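Local structure of periplasmic solute binding protein (Candidatus liberibacter, 5AFS) at residues Phe168-Gly173 with Phe219-Asn224; Val243-Ser248 with Leu263-Thr268. The protein probably captures zinc or manganese ions in the periplasm as the solute-binding component of an ABC-type metal-uptake system. All blocks are in the same frame, centred on the assembly; numbering follows the deposited sequence.

Contact 1 (Phe168-Gly173 with Phe219-Asn224) is completed by Asn224, ahead of the start of contact 2 (Val243-Ser248 with Leu263-Thr268) at Val243; their centres are about 10 Å apart. They meet in the two-stranded parallel sheet of 217-221 and 239-244: the first segment pair brings strand 167-170 against one of its members, and the second backs the other with helix 259-274. Leu244 N probably donates to Ser220 O, 2.9 Å away, tying the two contacts together within the sheet. Beyond the strand ends, each contact delivers one carboxylate to the same zinc ion, Glu172 from contact 1 and Asp247 from contact 2, and His39 and His106 complete the site.

Contact 1 of 2, residues Phe168-Gly173 with Phe219-Asn224; sequences FVTSEG and FSESTN. With ZN (zinc ion), chain G.
Glu221 reaches across to the corner at Ser171 and grips two successive backbone N-H groups, a small instance of a carboxylate holding the loop that carries a metal ligand. Its CG lies anti to its own carbonyl carbon (chi1 -59°), and a bend at chi2 of 92° turns the end of the chain toward the corner. Its CB packs outside this pair, on the backbone oxygen of Leu244, while CD faces the two amide nitrogens, Ser171 N and Glu172 N. From there the two oxygens diverge. Glu221 OE2 accepts Ser171 N at 3.0 Å through its syn lone pair and also rests on Thr170 CB. Glu221 OE1 takes Glu172 N at 2.9 Å, again on the syn side, and meets Asn224 ND2 at 2.8 Å from well above the carboxylate plane. A water adds a further bond to Glu221 OE1 and links it to Glu172 OE1. With both oxygens held, the carboxylate's rotation is fixed, and so many donors would be expected to stabilise its negative charge.

The neighbouring bonds brace this centre. Asn224 OD1 accepts Glu221 N, so one amide clasps both ends of the glutamate. Ser171 OG donates to Phe219 O at 2.9 Å, in the carbonyl plane on a lone pair. Phe219 N donates to Val169 O at 3.0 Å, and that oxygen also lies at the edge of the Phe219 ring.

Past the corner, the extended side chain of Glu172 presents OE2 at 2.0 Å and OE1 at 2.5 Å to the zinc ion; Asn193 N also bonds to Glu172 OE2. Glu221 is thus a second-shell residue that holds the backbone N-H of a first-shell one, in the metal site that His39, His106 and Asp247 complete in this ZnuA-family solute-binding protein.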
ATOM      1  N   PHE A 168       5.438   5.921  14.343  1.00 19.84           N
ATOM      2  CA  PHE A 168       4.868   6.489  13.119  1.00 18.19           C
ATOM      3  C   PHE A 168       3.455   6.914  13.473  1.00 18.60           C
ATOM      4  O   PHE A 168       2.627   6.064  13.799  1.00 19.43           O
ATOM      5  CB  PHE A 168       4.802   5.474  11.967  1.00 16.78           C
ATOM      6  CG  PHE A 168       6.129   4.889  11.558  1.00 20.47           C
ATOM      7  CD1 PHE A 168       7.310   5.631  11.634  1.00 18.77           C
ATOM      8  CD2 PHE A 168       6.188   3.592  11.053  1.00 19.77           C
ATOM      9  CE1 PHE A 168       8.517   5.077  11.238  1.00 22.00           C
ATOM     10  CE2 PHE A 168       7.393   3.031  10.668  1.00 23.03           C
ATOM     11  CZ  PHE A 168       8.561   3.776  10.755  1.00 22.82           C
ATOM     12  N   VAL A 169       3.183   8.217  13.416  1.00 17.58           N
ATOM     13  CA  VAL A 169       1.838   8.743  13.680  1.00 18.16           C
ATOM     14  C   VAL A 169       1.241   9.364  12.418  1.00 15.46           C
ATOM     15  O   VAL A 169       1.806  10.290  11.829  1.00 15.74           O
ATOM     16  CB  VAL A 169       1.829   9.756  14.851  1.00 20.74           C
ATOM     17  CG1 VAL A 169       0.401  10.153  15.212  1.00 21.27           C
ATOM     18  CG2 VAL A 169       2.504   9.140  16.067  1.00 24.17           C
ATOM     19  N   THR A 170       0.093   8.837  12.010  1.00 12.28           N
ATOM     20  CA  THR A 170      -0.523   9.204  10.742  1.00 12.67           C
ATOM     21  C   THR A 170      -2.028   9.416  10.946  1.00 12.27           C
ATOM     22  O   THR A 170      -2.545   9.242  12.046  1.00 14.49           O
ATOM     23  CB  THR A 170      -0.302   8.092   9.692  1.00 12.74           C
ATOM     24  OG1 THR A 170      -0.883   6.870  10.159  1.00 12.83           O
ATOM     25  CG2 THR A 170       1.181   7.863   9.435  1.00 14.15           C
ATOM     26  N   SER A 171      -2.724   9.793   9.885  1.00 12.39           N
ATOM     27  CA  SER A 171      -4.167   9.994   9.942  1.00 12.78           C
ATOM     28  C   SER A 171      -4.878   8.652   9.723  1.00 13.09           C
ATOM     29  O   SER A 171      -5.485   8.120  10.649  1.00 15.20           O
ATOM     30  CB  SER A 171      -4.574  11.056   8.924  1.00 13.20           C
ATOM     31  OG  SER A 171      -3.933  12.286   9.221  1.00 12.78           O
ATOM     32  N   GLU A 172      -4.784   8.089   8.517  1.00 13.68           N
ATOM     33  CA  GLU A 172      -5.201   6.703   8.288  1.00 14.01           C
ATOM     34  C   GLU A 172      -4.149   5.784   8.896  1.00 13.24           C
ATOM     35  O   GLU A 172      -2.981   6.143   8.947  1.00 15.37           O
ATOM     36  CB  GLU A 172      -5.329   6.401   6.791  1.00 16.11           C
ATOM     37  CG  GLU A 172      -6.099   5.116   6.465  1.00 16.14           C
ATOM     38  CD  GLU A 172      -5.905   4.652   5.028  1.00 16.82           C
ATOM     39  OE1 GLU A 172      -4.804   4.843   4.479  1.00 17.64           O
ATOM     40  OE2 GLU A 172      -6.843   4.078   4.439  1.00 14.93           O
ATOM     41  N   GLY A 173      -4.558   4.597   9.337  1.00 14.80           N
ATOM     42  CA  GLY A 173      -3.622   3.578   9.823  1.00 13.39           C
ATOM     43  C   GLY A 173      -2.894   2.884   8.671  1.00 13.80           C
ATOM     44  O   GLY A 173      -2.938   1.662   8.537  1.00 13.42           O
ATOM     45  N   PHE A 219       1.361  12.914  10.498  1.00 12.35           N
ATOM     46  CA  PHE A 219       1.181  13.101   9.059  1.00 13.20           C
ATOM     47  C   PHE A 219      -0.285  12.977   8.669  1.00 13.03           C
ATOM     48  O   PHE A 219      -1.082  12.416   9.418  1.00 13.06           O
ATOM     49  CB  PHE A 219       1.956  12.022   8.296  1.00 13.35           C
ATOM     50  CG  PHE A 219       3.442  12.046   8.531  1.00 14.18           C
ATOM     51  CD1 PHE A 219       4.258  12.869   7.782  1.00 17.40           C
ATOM     52  CD2 PHE A 219       4.019  11.234   9.491  1.00 17.03           C
ATOM     53  CE1 PHE A 219       5.633  12.890   7.995  1.00 20.75           C
ATOM     54  CE2 PHE A 219       5.388  11.242   9.710  1.00 21.32           C
ATOM     55  CZ  PHE A 219       6.200  12.072   8.954  1.00 20.20           C
ATOM     56  N   SER A 220      -0.624  13.514   7.500  1.00 13.51           N
ATOM     57  CA  SER A 220      -1.818  13.108   6.761  1.00 14.27           C
ATOM     58  C   SER A 220      -1.361  12.534   5.421  1.00 14.49           C
ATOM     59  O   SER A 220      -0.157  12.405   5.169  1.00 14.23           O
ATOM     60  CB  SER A 220      -2.802  14.270   6.578  1.00 15.73           C
ATOM     61  OG  SER A 220      -2.313  15.246   5.683  1.00 12.58           O
ATOM     62  N   GLU A 221      -2.310  12.174   4.565  1.00 14.63           N
ATOM     63  CA  GLU A 221      -1.980  11.430   3.354  1.00 15.10           C
ATOM     64  C   GLU A 221      -2.689  11.988   2.122  1.00 16.11           C
ATOM     65  O   GLU A 221      -3.584  12.828   2.246  1.00 14.48           O
ATOM     66  CB  GLU A 221      -2.287   9.946   3.562  1.00 15.48           C
ATOM     67  CG  GLU A 221      -1.514   9.315   4.730  1.00 17.19           C
ATOM     68  CD  GLU A 221      -2.275   9.354   6.051  1.00 19.74           C
ATOM     69  OE1 GLU A 221      -3.437   8.914   6.055  1.00 16.39           O
ATOM     70  OE2 GLU A 221      -1.712   9.809   7.087  1.00 16.89           O
ATOM     71  N   SER A 222      -2.279  11.522   0.938  1.00 15.00           N
ATOM     72  CA  SER A 222      -2.604  12.199  -0.331  1.00 15.84           C
ATOM     73  C   SER A 222      -4.082  12.155  -0.733  1.00 19.36           C
ATOM     74  O   SER A 222      -4.501  12.937  -1.580  1.00 18.45           O
ATOM     75  CB  SER A 222      -1.752  11.635  -1.483  1.00 17.45           C
ATOM     76  OG  SER A 222      -2.065  10.276  -1.763  1.00 16.24           O
ATOM     77  N   THR A 223      -4.864  11.255  -0.137  1.00 17.39           N
ATOM     78  CA  THR A 223      -6.283  11.147  -0.463  1.00 17.38           C
ATOM     79  C   THR A 223      -7.222  11.505   0.693  1.00 19.43           C
ATOM     80  O   THR A 223      -8.418  11.305   0.573  1.00 19.34           O
ATOM     81  CB  THR A 223      -6.653   9.727  -0.933  1.00 19.87           C
ATOM     82  OG1 THR A 223      -6.556   8.816   0.169  1.00 18.23           O
ATOM     83  CG2 THR A 223      -5.742   9.262  -2.073  1.00 21.90           C
ATOM     84  N   ASN A 224      -6.704  12.021   1.806  1.00 17.33           N
ATOM     85  CA  ASN A 224      -7.584  12.434   2.907  1.00 19.80           C
ATOM     86  C   ASN A 224      -7.305  13.861   3.350  1.00 19.44           C
ATOM     87  O   ASN A 224      -6.357  14.499   2.879  1.00 19.72           O
ATOM     88  CB  ASN A 224      -7.530  11.443   4.083  1.00 16.38           C
ATOM     89  CG  ASN A 224      -6.131  11.272   4.666  1.00 15.37           C
ATOM     90  OD1 ASN A 224      -5.303  12.178   4.622  1.00 15.60           O
ATOM     91  ND2 ASN A 224      -5.877  10.112   5.240  1.00 13.44           N
TER
HETATM   92 ZN    ZN G1281      -5.934   3.332   2.820  1.00 13.35          ZN
HETATM   93  O   HOH W   1      -4.290   7.478   3.851  1.00 12.44           O

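Contact 2 of 2, residues Val243-Ser248 with Leu263-Thr268; sequences VLYVDS and LRFSLT. With ZN (zinc ion), chain G; SO4 (sulfate ion), chain F; SO4 (sulfate ion), chain E; SO4 (sulfate ion), chain C.
With chi1 at 179°, Phe265 CG stands anti to its own backbone N and the ring is carried toward Tyr245, while Ser266 OG lies anti to its carbonyl carbon and beside its own N (chi1 -70°), which sets it against the Tyr245 backbone. The pair illustrates how consecutive helix residues can hold a chain as it leaves a strand, by one polar and one aromatic contact. Ser266 OG donates to Tyr245 O at 2.6 Å, tilted from the carbonyl plane, and the same hydroxyl lies 2.9 Å from Tyr245 N. The rings make an offset edge-to-face pair, Tyr245 offering its edge to the face of Phe265, with centroids 5.5 Å apart and planes at 87°. Tyr245 CD1 touches Phe265 CE1 at 3.8 Å, and Val243 O lies in the plane of the Phe265 ring at its edge. Leu244 CD2 packs on Ser266 O at 3.8 Å. The far end of the tyrosine donates from OH to an oxygen of a sulfate ion that probably came from the crystallisation liquor.

Two residues after Tyr245, Asp247 binds the zinc ion through both OD1 and OD2. The contact joins helix 259-274 to the end of strand 239-244 and the start of the loop that goes on to the metal site; Leu244 packs on Phe219 of strand 217-221, whereas Leu263 and Leu267 touch Ile151 of helix 133-158, and Leu267 also meets helix 176-182.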
ATOM      1  N   VAL A 243       2.330  15.563   3.938  1.00 16.67           N
ATOM      2  CA  VAL A 243       1.502  14.607   3.216  1.00 14.73           C
ATOM      3  C   VAL A 243       2.327  13.410   2.740  1.00 16.47           C
ATOM      4  O   VAL A 243       3.331  13.573   2.040  1.00 13.70           O
ATOM      5  CB  VAL A 243       0.780  15.253   2.002  1.00 16.20           C
ATOM      6  CG1 VAL A 243      -0.016  14.215   1.231  1.00 16.44           C
ATOM      7  CG2 VAL A 243      -0.170  16.370   2.439  1.00 16.03           C
ATOM      8  N   LEU A 244       1.890  12.209   3.130  1.00 15.07           N
ATOM      9  CA  LEU A 244       2.446  10.947   2.618  1.00 13.80           C
ATOM     10  C   LEU A 244       1.580  10.358   1.496  1.00 14.51           C
ATOM     11  O   LEU A 244       0.371  10.622   1.420  1.00 12.38           O
ATOM     12  CB  LEU A 244       2.550   9.913   3.737  1.00 13.91           C
ATOM     13  CG  LEU A 244       3.279  10.327   5.017  1.00 15.11           C
ATOM     14  CD1 LEU A 244       3.201   9.211   6.044  1.00 18.19           C
ATOM     15  CD2 LEU A 244       4.716  10.701   4.737  1.00 15.63           C
ATOM     16  N   TYR A 245       2.210   9.548   0.644  1.00 13.22           N
ATOM     17  CA  TYR A 245       1.521   8.812  -0.412  1.00 12.78           C
ATOM     18  C   TYR A 245       1.467   7.340  -0.036  1.00 13.87           C
ATOM     19  O   TYR A 245       2.514   6.700   0.129  1.00 13.31           O
ATOM     20  CB  TYR A 245       2.239   8.983  -1.756  1.00 15.26           C
ATOM     21  CG  TYR A 245       1.954  10.310  -2.415  1.00 17.67           C
ATOM     22  CD1 TYR A 245       2.637  11.462  -2.039  1.00 19.69           C
ATOM     23  CD2 TYR A 245       0.987  10.416  -3.404  1.00 21.08           C
ATOM     24  CE1 TYR A 245       2.364  12.680  -2.640  1.00 20.90           C
ATOM     25  CE2 TYR A 245       0.708  11.625  -4.005  1.00 20.40           C
ATOM     26  CZ  TYR A 245       1.402  12.752  -3.624  1.00 24.31           C
ATOM     27  OH  TYR A 245       1.115  13.953  -4.231  1.00 35.13           O
ATOM     28  N   VAL A 246       0.251   6.810   0.102  1.00 13.10           N
ATOM     29  CA  VAL A 246       0.049   5.418   0.537  1.00 15.34           C
ATOM     30  C   VAL A 246      -1.052   4.643  -0.205  1.00 13.63           C
ATOM     31  O   VAL A 246      -0.892   3.449  -0.462  1.00 17.40           O
ATOM     32  CB  VAL A 246      -0.241   5.315   2.063  1.00 14.90           C
ATOM     33  CG1 VAL A 246       0.920   5.868   2.872  1.00 15.22           C
ATOM     34  CG2 VAL A 246      -1.542   6.028   2.434  1.00 16.64           C
ATOM     35  N   ASP A 247      -2.169   5.291  -0.523  1.00 12.00           N
ATOM     36  CA  ASP A 247      -3.355   4.553  -1.008  1.00 12.38           C
ATOM     37  C   ASP A 247      -3.466   4.526  -2.533  1.00 12.56           C
ATOM     38  O   ASP A 247      -4.277   3.796  -3.090  1.00 14.10           O
ATOM     39  CB  ASP A 247      -4.650   5.121  -0.392  1.00 11.56           C
ATOM     40  CG  ASP A 247      -5.047   4.444   0.935  1.00 11.19           C
ATOM     41  OD1 ASP A 247      -4.532   3.377   1.332  1.00 13.41           O
ATOM     42  OD2 ASP A 247      -5.948   4.959   1.612  1.00 13.67           O
ATOM     43  N   SER A 248      -2.645   5.318  -3.210  1.00 14.88           N
ATOM     44  CA  SER A 248      -2.699   5.422  -4.658  1.00 11.71           C
ATOM     45  C   SER A 248      -1.388   5.978  -5.154  1.00 11.28           C
ATOM     46  O   SER A 248      -0.736   6.753  -4.458  1.00 14.07           O
ATOM     47  CB  SER A 248      -3.832   6.382  -5.064  1.00 12.86           C
ATOM     48  OG  SER A 248      -3.819   6.647  -6.458  1.00 13.17           O
ATOM     49  N   LEU A 263       7.039   4.324  -2.268  1.00 11.52           N
ATOM     50  CA  LEU A 263       7.752   3.898  -1.067  1.00 11.12           C
ATOM     51  C   LEU A 263       8.891   4.860  -0.755  1.00 12.49           C
ATOM     52  O   LEU A 263       9.095   5.252   0.390  1.00 11.56           O
ATOM     53  CB  LEU A 263       8.318   2.498  -1.234  1.00 12.49           C
ATOM     54  CG  LEU A 263       7.346   1.321  -1.242  1.00 13.04           C
ATOM     55  CD1 LEU A 263       8.138   0.055  -1.487  1.00 14.01           C
ATOM     56  CD2 LEU A 263       6.580   1.221   0.067  1.00 13.02           C
ATOM     57  N   ARG A 264       9.646   5.223  -1.780  1.00 12.55           N
ATOM     58  CA  ARG A 264      10.804   6.092  -1.596  1.00 13.96           C
ATOM     59  C   ARG A 264      10.381   7.471  -1.078  1.00 12.74           C
ATOM     60  O   ARG A 264      10.983   7.997  -0.148  1.00 11.19           O
ATOM     61  CB  ARG A 264      11.569   6.234  -2.905  1.00 13.73           C
ATOM     62  CG  ARG A 264      12.893   6.970  -2.778  1.00 15.35           C
ATOM     63  CD  ARG A 264      13.619   7.008  -4.109  1.00 14.44           C
ATOM     64  NE  ARG A 264      12.860   7.751  -5.105  1.00 18.18           N
ATOM     65  CZ  ARG A 264      13.205   7.876  -6.385  1.00 19.34           C
ATOM     66  NH1 ARG A 264      14.313   7.311  -6.859  1.00 20.00           N
ATOM     67  NH2 ARG A 264      12.430   8.572  -7.199  1.00 17.03           N
ATOM     68  N   PHE A 265       9.333   8.040  -1.668  1.00 11.87           N
ATOM     69  CA  PHE A 265       8.879   9.356  -1.259  1.00 11.81           C
ATOM     70  C   PHE A 265       8.398   9.340   0.181  1.00 13.45           C
ATOM     71  O   PHE A 265       8.830  10.165   0.995  1.00 12.47           O
ATOM     72  CB  PHE A 265       7.763   9.892  -2.159  1.00 12.44           C
ATOM     73  CG  PHE A 265       7.272  11.245  -1.739  1.00 11.97           C
ATOM     74  CD1 PHE A 265       6.256  11.367  -0.802  1.00 10.84           C
ATOM     75  CD2 PHE A 265       7.872  12.395  -2.226  1.00 11.44           C
ATOM     76  CE1 PHE A 265       5.829  12.607  -0.386  1.00 11.62           C
ATOM     77  CE2 PHE A 265       7.445  13.642  -1.818  1.00 12.59           C
ATOM     78  CZ  PHE A 265       6.422  13.748  -0.895  1.00 13.42           C
ATOM     79  N   SER A 266       7.495   8.415   0.491  1.00 12.63           N
ATOM     80  CA  SER A 266       6.877   8.389   1.812  1.00 12.07           C
ATOM     81  C   SER A 266       7.875   8.063   2.912  1.00 12.21           C
ATOM     82  O   SER A 266       7.841   8.682   3.977  1.00 13.50           O
ATOM     83  CB  SER A 266       5.691   7.418   1.838  1.00 12.63           C
ATOM     84  OG  SER A 266       4.636   7.953   1.063  1.00 11.11           O
ATOM     85  N   LEU A 267       8.768   7.108   2.670  1.00 11.41           N
ATOM     86  CA  LEU A 267       9.788   6.780   3.674  1.00 12.17           C
ATOM     87  C   LEU A 267      10.812   7.897   3.813  1.00 12.33           C
ATOM     88  O   LEU A 267      11.307   8.149   4.907  1.00 10.54           O
ATOM     89  CB  LEU A 267      10.507   5.467   3.357  1.00 13.15           C
ATOM     90  CG  LEU A 267       9.820   4.191   3.844  1.00 18.21           C
ATOM     91  CD1 LEU A 267       8.346   4.126   3.460  1.00 19.30           C
ATOM     92  CD2 LEU A 267      10.563   2.976   3.302  1.00 20.17           C
ATOM     93  N   THR A 268      11.148   8.554   2.710  1.00 12.32           N
ATOM     94  CA  THR A 268      12.057   9.696   2.775  1.00 12.68           C
ATOM     95  C   THR A 268      11.472  10.773   3.649  1.00 15.17           C
ATOM     96  O   THR A 268      12.164  11.360   4.502  1.00 12.72           O
ATOM     97  CB  THR A 268      12.332  10.291   1.388  1.00 11.98           C
ATOM     98  OG1 THR A 268      13.109   9.361   0.638  1.00  9.85           O
ATOM     99  CG2 THR A 268      13.094  11.599   1.504  1.00 14.57           C
TER
HETATM  100 ZN    ZN G1281      -5.934   3.332   2.820  1.00 13.35          ZN
HETATM  101  S   SO4 F1280      14.463   7.557 -10.551  0.50 36.30           S
HETATM  102  O1  SO4 F1280      14.257   6.279 -11.265  0.50 35.08           O
HETATM  103  O2  SO4 F1280      15.123   8.512 -11.475  0.50 34.29           O
HETATM  104  O3  SO4 F1280      15.364   7.341  -9.399  0.50 24.62           O
HETATM  105  O4  SO4 F1280      13.145   8.092 -10.103  0.50 18.62           O
HETATM  106  S   SO4 E1279      17.623   6.053  -5.633  0.50 34.32           S
HETATM  107  O1  SO4 E1279      18.409   5.305  -6.636  0.50 32.14           O
HETATM  108  O2  SO4 E1279      17.727   7.491  -5.964  0.50 36.60           O
HETATM  109  O3  SO4 E1279      18.184   5.815  -4.287  0.50 35.71           O
HETATM  110  O4  SO4 E1279      16.205   5.629  -5.650  0.50 23.43           O
HETATM  111  S   SO4 C1277      -1.324  13.855  -7.090  0.70 38.00           S
HETATM  112  O1  SO4 C1277      -1.648  12.581  -7.749  0.70 36.22           O
HETATM  113  O2  SO4 C1277       0.013  14.335  -7.515  0.70 27.42           O
HETATM  114  O3  SO4 C1277      -1.357  13.674  -5.627  0.70 40.27           O
HETATM  115  O4  SO4 C1277      -2.348  14.858  -7.463  0.70 48.02           O